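Local coordinates for thiol-activated cytolysin (Desulfobulbus propionicus, PDB 6NAL), which probably lyses target membranes by assembling into large beta-barrel pores, as a Gram-negative relative of the cholesterol-dependent cytolysins, at residues A5-K10 against T216-L221; D96-T101 against A209-E214; Y189-K194 against L246-K251; Y240-F245 against I291-G296. All coordinates share one frame; numbering follows the deposited sequence.

The four contacts run from one end of the elongated molecule to near its middle. Contacts 1 and 2 touch, centres about 14 Å apart: helix 2-12 and the start of helix 218-224 meet beside the loop 209-214, and contact 2 is nested along the chain inside the loop closed by contact 1. Contacts 3 and 4, also about 14 Å between centres, share strand 232-250, and their segments alternate along the chain. Contacts 2 and 4 have centres about 32 Å apart and nearest atoms about 8 Å. Through strands 98-103, 187-202, 232-250 and 287-294, one antiparallel sheet joins the end holding contacts 1 and 2 to the core probably rearranged during pore formation.

Contact 1: residues A5-K10 against T216-L221; sequences ALINDK and TTWEDL
D220 OD2 is gripped twice by T217, the residue whose carbonyl carbon C lies 3.6 Å from I7 CD1: T217 N donates to it at 3.0 Å with an N-H...O angle of 155°, and T217 OG1 adds a weak bond. T217 is the N-cap of helix 218-224, and the amide-to-carboxylate bond is the one that the third helical residue makes in a capping box. It meets OD2 on the anti side, tilted out of the carboxylate plane. Against this capped helix start packs helix 2-12. I7 reaches in beside the first turn, CG1 3.5 Å from W218 N, while CD1 runs on to T216 O. Its CG2 branch looks toward L221 CD2 and rests on F212 of the neighbouring loop. W218 carries the other half of the packing. With CG anti to the backbone N (chi1 180°), the indole is thrown toward helix 2-12, and K10 crosses it at about a right angle. The lysine lies over one face, CB above the middle of the indole and CD over the five-membered ring in a CH-pi contact. L6 CD2 packs at the root of the tryptophan, 4.0 Å from W218 CB. D220 OD1 turns to R223 in a salt bridge, and T216 OG1 bonds D94 O. The lysine chain bends at chi2, which sets CD 3.6 Å from the pyrrole centroid, 18° off its normal.

Contact 2: residues D96-T101 against A209-E214; sequences DRVNIT and ADIFAE
D96 leads into strand 98-103, which pairs with strands 110-114 and 187-202 in the antiparallel sheet, and lies in a cradle of the carbonyls of D210, I211 and F212, at the end of the 3-10 turn 209-211 that follows strand 187-202. Its backbone N gives the hydrogen bond of the contact, to I211 O at 2.9 Å with an N-H...O angle of 157°. The donor stands above the carbonyl plane of I211, 48° out of it, so no lone pair is addressed squarely. D96 CB is flanked by D210 O at 3.6 Å and F212 O at 3.7 Å. I211, in the turn closed by F212 N to A209 O, has CG1 anti to the backbone N (chi1 -172°), which carries CD1 back toward V98. The exact spacing of those two side chains is doubtful, but both are buried. The other branch of I211, CG2, sits 3.4 Å above the centre of the F212 ring. Outside the two segments, R4 of helix 2-12 forms a salt bridge with D96 OD2 and a hydrogen bond with F212 O. D96 OD2 lies 6.2 Å from E214 OE1, like charges not in contact, which the positive charge of R4 probably offsets.

Contact 3: residues Y189-K194 against L246-K251; sequences YLIRFK and LKFESK
Strands 187-202 and 232-250 are adjacent in the large antiparallel sheet that forms the core of the pore-forming region in cytolysins of this family, and here Y189-I191 pairs with L246-F248. The segment axes come within 4.8 Å at 168°. Y189 and F248 form a hydrogen-bonded pair, with N to O bonds of 2.8 Å in both directions between the two residues. I191 and L246 repeat the pattern, and all four bonds are nearly straight. L190 and K247 between them are a non-hydrogen-bonded pair, where L190 CA points its hydrogen at L246 O. On the face that bears Y189, I191, L246 and F248 the rings and branches interlock. The ring edge of F248 receives Y189 O in plane, 3.5 Å from CD1. I191 CD1 comes obliquely to the same ring, 3.4 Å from F248 CE1, a tight fit. Y189 lies alongside F248, pointing the same way, and F248 CD1 comes to the edge of the Y189 ring, near its plane, at CD2. Further along, L246 CD1 meets the edge of F193 at CE1, 3.8 Å away. On the other face L190 CD1 packs on K247 CB at 3.7 Å, while the bent lysine chain puts NZ in a salt bridge with E249 OE2. Y189 OH bonds S150 OG of strand 147-152, which flanks strand 187-202, and Y148 of that strand stacks edge-to-face with F193. Helix 254-264 packs through I261 against both Y189 and F248.

Contact 4: residues Y240-F245 against I291-G296; sequences YGRQIF and IVVHGG
Backbone bonds come first: Q243 with H294 and F245 with V292 are antiparallel hydrogen-bonded pairs, and the straightest of their four bonds, F245 N to V292 O, measures 3.0 Å at 172°. I244 and V293 form the non-hydrogen-bonded pair between them, and CA-H...O contacts such as I244 CA to V292 O, 3.4 Å, fill the intervals. The polar side-chain contact belongs to R242. The chain, extended from CG to NE, runs past G295 O (CG 3.3 Å from it), and NH1 bonds that oxygen at 3.0 Å, in the carbonyl plane. NH1 also bonds S297 OG, a second acceptor. Apolar contacts lie on both faces. F245 CB nests against V292 CG1 at 3.5 Å, and I244 CG1 lies 4.1 Å from V293 CG2. H294 meets the ring of Y169, while helix 167-174 covers F245 and V292. G295, at phi 95°, brings CA to 3.6 Å from G241 O, an approach that relies on its lack of a side chain. Strand 287-294 thus leaves through G295-G296 toward strand 299-305, probably the counterpart of the glycine-containing link between the fourth and fifth core strands of cholesterol-dependent cytolysins, where the fifth moves away during pore formation.

Contact 1: residues A5-K10 against T216-L221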
# COMPACT_ATOMS: atom_id res chain seq x y z
N ALA A 5 14.80 61.23 11.11
CA ALA A 5 13.37 61.42 11.27
C ALA A 5 12.63 61.23 9.96
O ALA A 5 11.47 60.79 9.96
CB ALA A 5 13.11 62.80 11.87
N LEU A 6 13.27 61.53 8.83
CA LEU A 6 12.67 61.25 7.52
C LEU A 6 12.70 59.75 7.22
O LEU A 6 11.74 59.21 6.65
CB LEU A 6 13.40 62.03 6.42
CG LEU A 6 13.02 61.72 4.96
CD1 LEU A 6 11.56 62.10 4.74
CD2 LEU A 6 13.93 62.43 3.92
N ILE A 7 13.78 59.07 7.60
CA ILE A 7 13.87 57.63 7.38
C ILE A 7 12.82 56.91 8.21
O ILE A 7 12.15 56.01 7.70
CB ILE A 7 15.29 57.14 7.66
CG1 ILE A 7 16.20 57.65 6.53
CG2 ILE A 7 15.35 55.63 7.73
CD1 ILE A 7 17.68 57.51 6.82
N ASN A 8 12.63 57.31 9.46
CA ASN A 8 11.58 56.68 10.26
C ASN A 8 10.22 56.85 9.61
O ASN A 8 9.47 55.87 9.45
CB ASN A 8 11.58 57.25 11.67
CG ASN A 8 12.67 56.65 12.51
OD1 ASN A 8 13.00 55.46 12.35
ND2 ASN A 8 13.28 57.46 13.37
N ASP A 9 9.87 58.06 9.20
CA ASP A 9 8.54 58.26 8.66
C ASP A 9 8.36 57.47 7.37
O ASP A 9 7.35 56.77 7.20
CB ASP A 9 8.26 59.74 8.44
CG ASP A 9 8.54 60.56 9.68
OD1 ASP A 9 8.25 60.09 10.82
OD2 ASP A 9 9.08 61.68 9.52
N LYS A 10 9.33 57.52 6.46
CA LYS A 10 9.19 56.77 5.22
C LYS A 10 9.19 55.25 5.46
O LYS A 10 8.54 54.50 4.71
CB LYS A 10 10.29 57.19 4.24
CG LYS A 10 10.00 58.57 3.56
CD LYS A 10 9.83 58.43 2.06
CE LYS A 10 9.12 59.65 1.46
NZ LYS A 10 7.93 59.26 0.64
N THR A 216 23.27 59.49 6.73
CA THR A 216 22.51 58.70 5.75
C THR A 216 21.11 59.27 5.59
O THR A 216 20.49 59.73 6.54
CB THR A 216 22.42 57.22 6.20
OG1 THR A 216 23.72 56.61 6.20
CG2 THR A 216 21.53 56.40 5.26
N THR A 217 20.61 59.23 4.38
CA THR A 217 19.29 59.80 4.10
C THR A 217 18.42 58.73 3.47
O THR A 217 18.90 57.69 3.01
CB THR A 217 19.38 61.00 3.14
OG1 THR A 217 20.08 60.60 1.96
CG2 THR A 217 20.11 62.17 3.77
N TRP A 218 17.11 59.01 3.43
CA TRP A 218 16.18 58.12 2.76
C TRP A 218 16.64 57.90 1.33
O TRP A 218 16.58 56.77 0.82
CB TRP A 218 14.75 58.68 2.78
CG TRP A 218 13.82 57.73 2.06
CD1 TRP A 218 13.23 57.91 0.85
CD2 TRP A 218 13.45 56.42 2.49
NE1 TRP A 218 12.48 56.81 0.51
CE2 TRP A 218 12.61 55.87 1.50
CE3 TRP A 218 13.73 55.66 3.63
CZ2 TRP A 218 12.06 54.60 1.60
CZ3 TRP A 218 13.16 54.38 3.73
CH2 TRP A 218 12.34 53.87 2.71
N GLU A 219 17.14 58.95 0.69
CA GLU A 219 17.52 58.86 -0.71
C GLU A 219 18.67 57.88 -0.93
O GLU A 219 18.74 57.23 -1.97
CB GLU A 219 17.87 60.24 -1.23
CG GLU A 219 17.83 60.31 -2.73
CD GLU A 219 16.41 60.29 -3.26
OE1 GLU A 219 15.48 60.74 -2.53
OE2 GLU A 219 16.24 59.82 -4.41
N ASP A 220 19.56 57.73 0.05
CA ASP A 220 20.59 56.71 -0.09
C ASP A 220 20.00 55.30 -0.06
O ASP A 220 20.48 54.42 -0.77
CB ASP A 220 21.62 56.85 1.02
CG ASP A 220 22.30 58.18 0.97
OD1 ASP A 220 22.68 58.58 -0.15
OD2 ASP A 220 22.40 58.81 2.05
N LEU A 221 18.99 55.07 0.79
CA LEU A 221 18.36 53.75 0.84
C LEU A 221 17.67 53.44 -0.48
O LEU A 221 17.86 52.35 -1.03
CB LEU A 221 17.37 53.69 2.00
CG LEU A 221 17.89 53.32 3.38
CD1 LEU A 221 18.84 54.30 3.96
CD2 LEU A 221 16.68 53.22 4.32

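Contact 2: residues D96-T101 against A209-E214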
# COMPACT_ATOMS: atom_id res chain seq x y z
N ASP A 96 25.33 53.37 12.34
CA ASP A 96 25.70 53.67 13.71
C ASP A 96 25.81 52.38 14.53
O ASP A 96 25.63 51.28 13.99
CB ASP A 96 24.68 54.63 14.34
CG ASP A 96 25.31 55.56 15.42
OD1 ASP A 96 26.52 55.42 15.75
OD2 ASP A 96 24.58 56.42 15.94
N ARG A 97 26.06 52.51 15.84
CA ARG A 97 26.46 51.40 16.69
C ARG A 97 25.28 50.51 17.06
O ARG A 97 24.15 50.96 17.20
CB ARG A 97 27.14 51.92 17.98
CG ARG A 97 28.40 52.80 17.78
CD ARG A 97 29.37 52.83 18.99
NE ARG A 97 28.73 52.84 20.32
CZ ARG A 97 27.87 53.77 20.76
NH1 ARG A 97 27.53 54.81 19.99
NH2 ARG A 97 27.35 53.67 21.99
N VAL A 98 25.58 49.23 17.24
CA VAL A 98 24.59 48.21 17.55
C VAL A 98 25.15 47.26 18.59
O VAL A 98 26.34 46.95 18.59
CB VAL A 98 24.19 47.40 16.29
CG1 VAL A 98 23.49 46.10 16.68
CG2 VAL A 98 23.31 48.20 15.40
N ASN A 99 24.28 46.76 19.47
CA ASN A 99 24.70 45.78 20.46
C ASN A 99 24.75 44.39 19.85
O ASN A 99 23.74 43.89 19.34
CB ASN A 99 23.79 45.79 21.68
CG ASN A 99 24.32 46.70 22.78
OD1 ASN A 99 24.03 47.89 22.78
ND2 ASN A 99 25.11 46.14 23.70
N ILE A 100 25.93 43.79 19.89
CA ILE A 100 26.21 42.46 19.37
C ILE A 100 26.45 41.57 20.58
O ILE A 100 27.21 41.94 21.48
CB ILE A 100 27.44 42.48 18.45
CG1 ILE A 100 27.22 43.42 17.27
CG2 ILE A 100 27.80 41.07 17.99
CD1 ILE A 100 26.22 42.92 16.27
N THR A 101 25.79 40.42 20.62
CA THR A 101 25.87 39.53 21.78
C THR A 101 26.29 38.14 21.31
O THR A 101 25.69 37.60 20.38
CB THR A 101 24.52 39.48 22.51
OG1 THR A 101 24.20 40.79 22.98
CG2 THR A 101 24.54 38.47 23.64
N ALA A 209 15.50 53.83 12.45
CA ALA A 209 16.47 54.72 11.81
C ALA A 209 17.77 54.81 12.59
O ALA A 209 18.82 55.10 12.01
CB ALA A 209 15.86 56.11 11.63
N ASP A 210 17.72 54.55 13.89
CA ASP A 210 18.94 54.59 14.72
C ASP A 210 20.06 53.66 14.23
O ASP A 210 21.21 53.82 14.66
CB ASP A 210 18.64 54.22 16.19
CG ASP A 210 17.61 55.15 16.86
OD1 ASP A 210 16.97 55.99 16.17
OD2 ASP A 210 17.46 55.04 18.10
N ILE A 211 19.76 52.67 13.39
CA ILE A 211 20.81 51.85 12.80
C ILE A 211 21.66 52.63 11.81
O ILE A 211 22.81 52.24 11.55
CB ILE A 211 20.20 50.62 12.10
CG1 ILE A 211 21.28 49.64 11.65
CG2 ILE A 211 19.35 51.01 10.87
CD1 ILE A 211 21.67 48.64 12.69
N PHE A 212 21.14 53.73 11.25
CA PHE A 212 21.91 54.46 10.26
C PHE A 212 22.74 55.59 10.90
O PHE A 212 22.38 56.17 11.92
CB PHE A 212 20.97 54.99 9.20
CG PHE A 212 20.18 53.91 8.51
CD1 PHE A 212 20.80 53.02 7.66
CD2 PHE A 212 18.81 53.78 8.74
CE1 PHE A 212 20.07 52.02 7.02
CE2 PHE A 212 18.06 52.78 8.12
CZ PHE A 212 18.68 51.91 7.23
N ALA A 213 23.90 55.84 10.30
CA ALA A 213 24.64 57.06 10.64
C ALA A 213 23.80 58.30 10.33
O ALA A 213 22.94 58.31 9.43
CB ALA A 213 25.96 57.11 9.85
N GLU A 214 24.09 59.37 11.08
CA GLU A 214 23.32 60.61 10.94
C GLU A 214 23.41 61.19 9.54
O GLU A 214 22.47 61.87 9.10
CB GLU A 214 23.81 61.64 11.95
CG GLU A 214 23.14 61.54 13.32
CD GLU A 214 23.57 62.64 14.27
OE1 GLU A 214 24.66 62.49 14.88
OE2 GLU A 214 22.83 63.64 14.40

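Contact 3: residues Y189-K194 against L246-K251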
# COMPACT_ATOMS: atom_id res chain seq x y z
N TYR A 189 20.22 9.26 -1.64
CA TYR A 189 19.85 9.41 -0.25
C TYR A 189 20.85 10.31 0.49
O TYR A 189 22.06 10.15 0.36
CB TYR A 189 19.76 8.02 0.37
CG TYR A 189 19.13 7.98 1.71
CD1 TYR A 189 17.77 7.93 1.85
CD2 TYR A 189 19.88 8.03 2.83
CE1 TYR A 189 17.16 7.91 3.09
CE2 TYR A 189 19.28 7.99 4.10
CZ TYR A 189 17.91 7.94 4.21
OH TYR A 189 17.31 7.93 5.45
N LEU A 190 20.34 11.18 1.34
CA LEU A 190 21.21 12.16 1.99
C LEU A 190 21.03 12.20 3.50
O LEU A 190 19.91 12.32 4.00
CB LEU A 190 20.96 13.55 1.45
CG LEU A 190 22.13 14.52 1.65
CD1 LEU A 190 23.21 14.21 0.66
CD2 LEU A 190 21.59 15.95 1.46
N ILE A 191 22.15 12.14 4.21
CA ILE A 191 22.18 12.27 5.65
C ILE A 191 22.98 13.52 6.00
O ILE A 191 24.03 13.78 5.41
CB ILE A 191 22.83 11.01 6.28
CG1 ILE A 191 21.98 9.77 6.00
CG2 ILE A 191 23.03 11.16 7.80
CD1 ILE A 191 22.66 8.50 6.40
N ARG A 192 22.51 14.24 7.01
CA ARG A 192 23.23 15.36 7.56
C ARG A 192 23.34 15.26 9.06
O ARG A 192 22.33 15.14 9.74
CB ARG A 192 22.53 16.66 7.23
CG ARG A 192 23.39 17.82 7.55
CD ARG A 192 22.65 19.12 7.52
NE ARG A 192 21.45 19.09 8.32
CZ ARG A 192 20.60 20.09 8.41
NH1 ARG A 192 20.88 21.21 7.74
NH2 ARG A 192 19.50 19.98 9.15
N PHE A 193 24.56 15.40 9.57
CA PHE A 193 24.83 15.60 10.99
C PHE A 193 25.15 17.07 11.22
O PHE A 193 26.04 17.61 10.57
CB PHE A 193 26.02 14.76 11.45
CG PHE A 193 25.79 13.27 11.35
CD1 PHE A 193 25.98 12.61 10.17
CD2 PHE A 193 25.42 12.55 12.46
CE1 PHE A 193 25.78 11.27 10.05
CE2 PHE A 193 25.23 11.21 12.37
CZ PHE A 193 25.40 10.55 11.15
N LYS A 194 24.44 17.73 12.14
CA LYS A 194 24.64 19.15 12.33
C LYS A 194 24.84 19.52 13.78
O LYS A 194 24.00 19.21 14.62
CB LYS A 194 23.46 19.95 11.78
CG LYS A 194 23.62 21.51 11.83
CD LYS A 194 22.22 22.20 11.68
CE LYS A 194 22.39 23.41 10.82
NZ LYS A 194 21.23 23.65 9.85
N LEU A 246 26.46 13.16 4.21
CA LEU A 246 26.76 11.89 3.55
C LEU A 246 25.79 11.66 2.40
O LEU A 246 24.58 11.54 2.62
CB LEU A 246 26.66 10.73 4.53
CG LEU A 246 27.82 10.51 5.47
CD1 LEU A 246 27.49 11.39 6.64
CD2 LEU A 246 27.93 9.07 5.79
N LYS A 247 26.31 11.52 1.20
CA LYS A 247 25.49 11.32 0.01
C LYS A 247 25.65 9.88 -0.43
O LYS A 247 26.77 9.42 -0.66
CB LYS A 247 25.90 12.28 -1.10
CG LYS A 247 25.09 12.08 -2.36
CD LYS A 247 25.42 13.19 -3.38
CE LYS A 247 25.82 12.58 -4.73
NZ LYS A 247 27.00 11.67 -4.54
N PHE A 248 24.53 9.16 -0.54
CA PHE A 248 24.51 7.79 -1.03
C PHE A 248 23.79 7.77 -2.38
O PHE A 248 22.64 8.19 -2.47
CB PHE A 248 23.79 6.86 -0.07
CG PHE A 248 24.32 6.87 1.32
CD1 PHE A 248 23.89 7.82 2.24
CD2 PHE A 248 25.23 5.92 1.74
CE1 PHE A 248 24.39 7.81 3.53
CE2 PHE A 248 25.70 5.90 3.02
CZ PHE A 248 25.29 6.86 3.91
N GLU A 249 24.47 7.29 -3.40
CA GLU A 249 23.99 7.27 -4.77
C GLU A 249 24.08 5.83 -5.27
O GLU A 249 25.08 5.14 -5.02
CB GLU A 249 24.83 8.21 -5.65
CG GLU A 249 24.06 8.79 -6.83
CD GLU A 249 24.87 9.83 -7.64
OE1 GLU A 249 25.46 9.46 -8.68
OE2 GLU A 249 24.88 11.03 -7.24
N SER A 250 23.04 5.37 -5.95
CA SER A 250 22.95 3.97 -6.33
C SER A 250 22.08 3.82 -7.56
O SER A 250 21.20 4.64 -7.80
CB SER A 250 22.37 3.14 -5.20
OG SER A 250 22.39 1.77 -5.52
N LYS A 251 22.31 2.76 -8.33
CA LYS A 251 21.34 2.40 -9.36
C LYS A 251 20.20 1.57 -8.79
O LYS A 251 19.18 1.40 -9.47
CB LYS A 251 22.05 1.68 -10.52
CG LYS A 251 22.81 2.68 -11.40
CD LYS A 251 23.43 2.01 -12.59
CE LYS A 251 23.10 2.76 -13.92
NZ LYS A 251 24.31 3.23 -14.67

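Contact 4: residues Y240-F245 against I291-G296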
# COMPACT_ATOMS: atom_id res chain seq x y z
N TYR A 240 26.84 29.28 14.38
CA TYR A 240 28.14 28.83 13.92
C TYR A 240 28.39 27.41 14.42
O TYR A 240 28.10 27.08 15.57
CB TYR A 240 29.28 29.75 14.42
CG TYR A 240 29.16 31.17 13.98
CD1 TYR A 240 28.28 32.01 14.61
CD2 TYR A 240 29.87 31.65 12.90
CE1 TYR A 240 28.14 33.30 14.23
CE2 TYR A 240 29.74 32.98 12.50
CZ TYR A 240 28.88 33.79 13.18
OH TYR A 240 28.65 35.08 12.84
N GLY A 241 28.99 26.58 13.59
CA GLY A 241 29.24 25.25 14.05
C GLY A 241 29.83 24.37 12.99
O GLY A 241 30.71 24.81 12.26
N ARG A 242 29.35 23.13 12.88
CA ARG A 242 29.96 22.08 12.07
C ARG A 242 28.87 21.24 11.44
O ARG A 242 27.84 20.97 12.04
CB ARG A 242 30.83 21.19 12.95
CG ARG A 242 31.46 19.98 12.29
CD ARG A 242 32.42 19.33 13.34
NE ARG A 242 32.90 18.01 12.98
CZ ARG A 242 33.93 17.78 12.18
NH1 ARG A 242 34.57 18.81 11.67
NH2 ARG A 242 34.33 16.53 11.93
N GLN A 243 29.15 20.71 10.27
CA GLN A 243 28.13 20.08 9.46
C GLN A 243 28.83 18.98 8.68
O GLN A 243 29.90 19.18 8.11
CB GLN A 243 27.46 21.13 8.58
CG GLN A 243 26.04 20.87 8.25
CD GLN A 243 25.30 22.11 7.81
OE1 GLN A 243 24.09 22.19 7.99
NE2 GLN A 243 25.99 23.07 7.22
N ILE A 244 28.22 17.82 8.68
CA ILE A 244 28.65 16.68 7.91
C ILE A 244 27.49 16.22 7.03
O ILE A 244 26.37 15.99 7.51
CB ILE A 244 29.11 15.54 8.83
CG1 ILE A 244 30.19 16.09 9.76
CG2 ILE A 244 29.54 14.38 7.98
CD1 ILE A 244 30.48 15.19 10.92
N PHE A 245 27.77 16.03 5.75
CA PHE A 245 26.81 15.49 4.80
C PHE A 245 27.33 14.17 4.27
O PHE A 245 28.50 14.09 3.92
CB PHE A 245 26.62 16.45 3.62
CG PHE A 245 25.82 17.65 3.95
CD1 PHE A 245 26.44 18.80 4.36
CD2 PHE A 245 24.45 17.64 3.82
CE1 PHE A 245 25.69 19.94 4.66
CE2 PHE A 245 23.69 18.75 4.12
CZ PHE A 245 24.31 19.91 4.54
N ILE A 291 31.22 12.30 0.99
CA ILE A 291 31.15 12.97 2.28
C ILE A 291 31.80 14.33 2.21
O ILE A 291 32.90 14.50 1.67
CB ILE A 291 31.83 12.16 3.39
CG1 ILE A 291 31.17 10.80 3.48
CG2 ILE A 291 31.75 12.91 4.65
CD1 ILE A 291 31.83 9.95 4.52
N VAL A 292 31.14 15.30 2.80
CA VAL A 292 31.71 16.62 2.94
C VAL A 292 31.59 17.03 4.39
O VAL A 292 30.54 16.86 5.03
CB VAL A 292 31.04 17.63 1.99
CG1 VAL A 292 29.61 17.64 2.21
CG2 VAL A 292 31.57 19.02 2.21
N VAL A 293 32.67 17.60 4.90
CA VAL A 293 32.76 18.03 6.28
C VAL A 293 33.10 19.53 6.27
O VAL A 293 34.06 19.94 5.62
CB VAL A 293 33.82 17.21 7.04
CG1 VAL A 293 34.09 17.90 8.40
CG2 VAL A 293 33.38 15.73 7.22
N HIS A 294 32.36 20.32 7.03
CA HIS A 294 32.39 21.78 6.92
C HIS A 294 32.31 22.35 8.33
O HIS A 294 31.40 22.01 9.09
CB HIS A 294 31.23 22.23 6.02
CG HIS A 294 31.16 23.70 5.78
ND1 HIS A 294 29.96 24.38 5.67
CD2 HIS A 294 32.13 24.61 5.60
CE1 HIS A 294 30.21 25.66 5.47
NE2 HIS A 294 31.51 25.83 5.43
N GLY A 295 33.30 23.16 8.71
CA GLY A 295 33.34 23.74 10.04
C GLY A 295 34.18 22.90 10.99
O GLY A 295 33.98 21.69 11.10
N GLY A 296 35.10 23.54 11.70
CA GLY A 296 36.21 22.79 12.32
C GLY A 296 37.22 22.39 11.24
O GLY A 296 37.63 23.24 10.40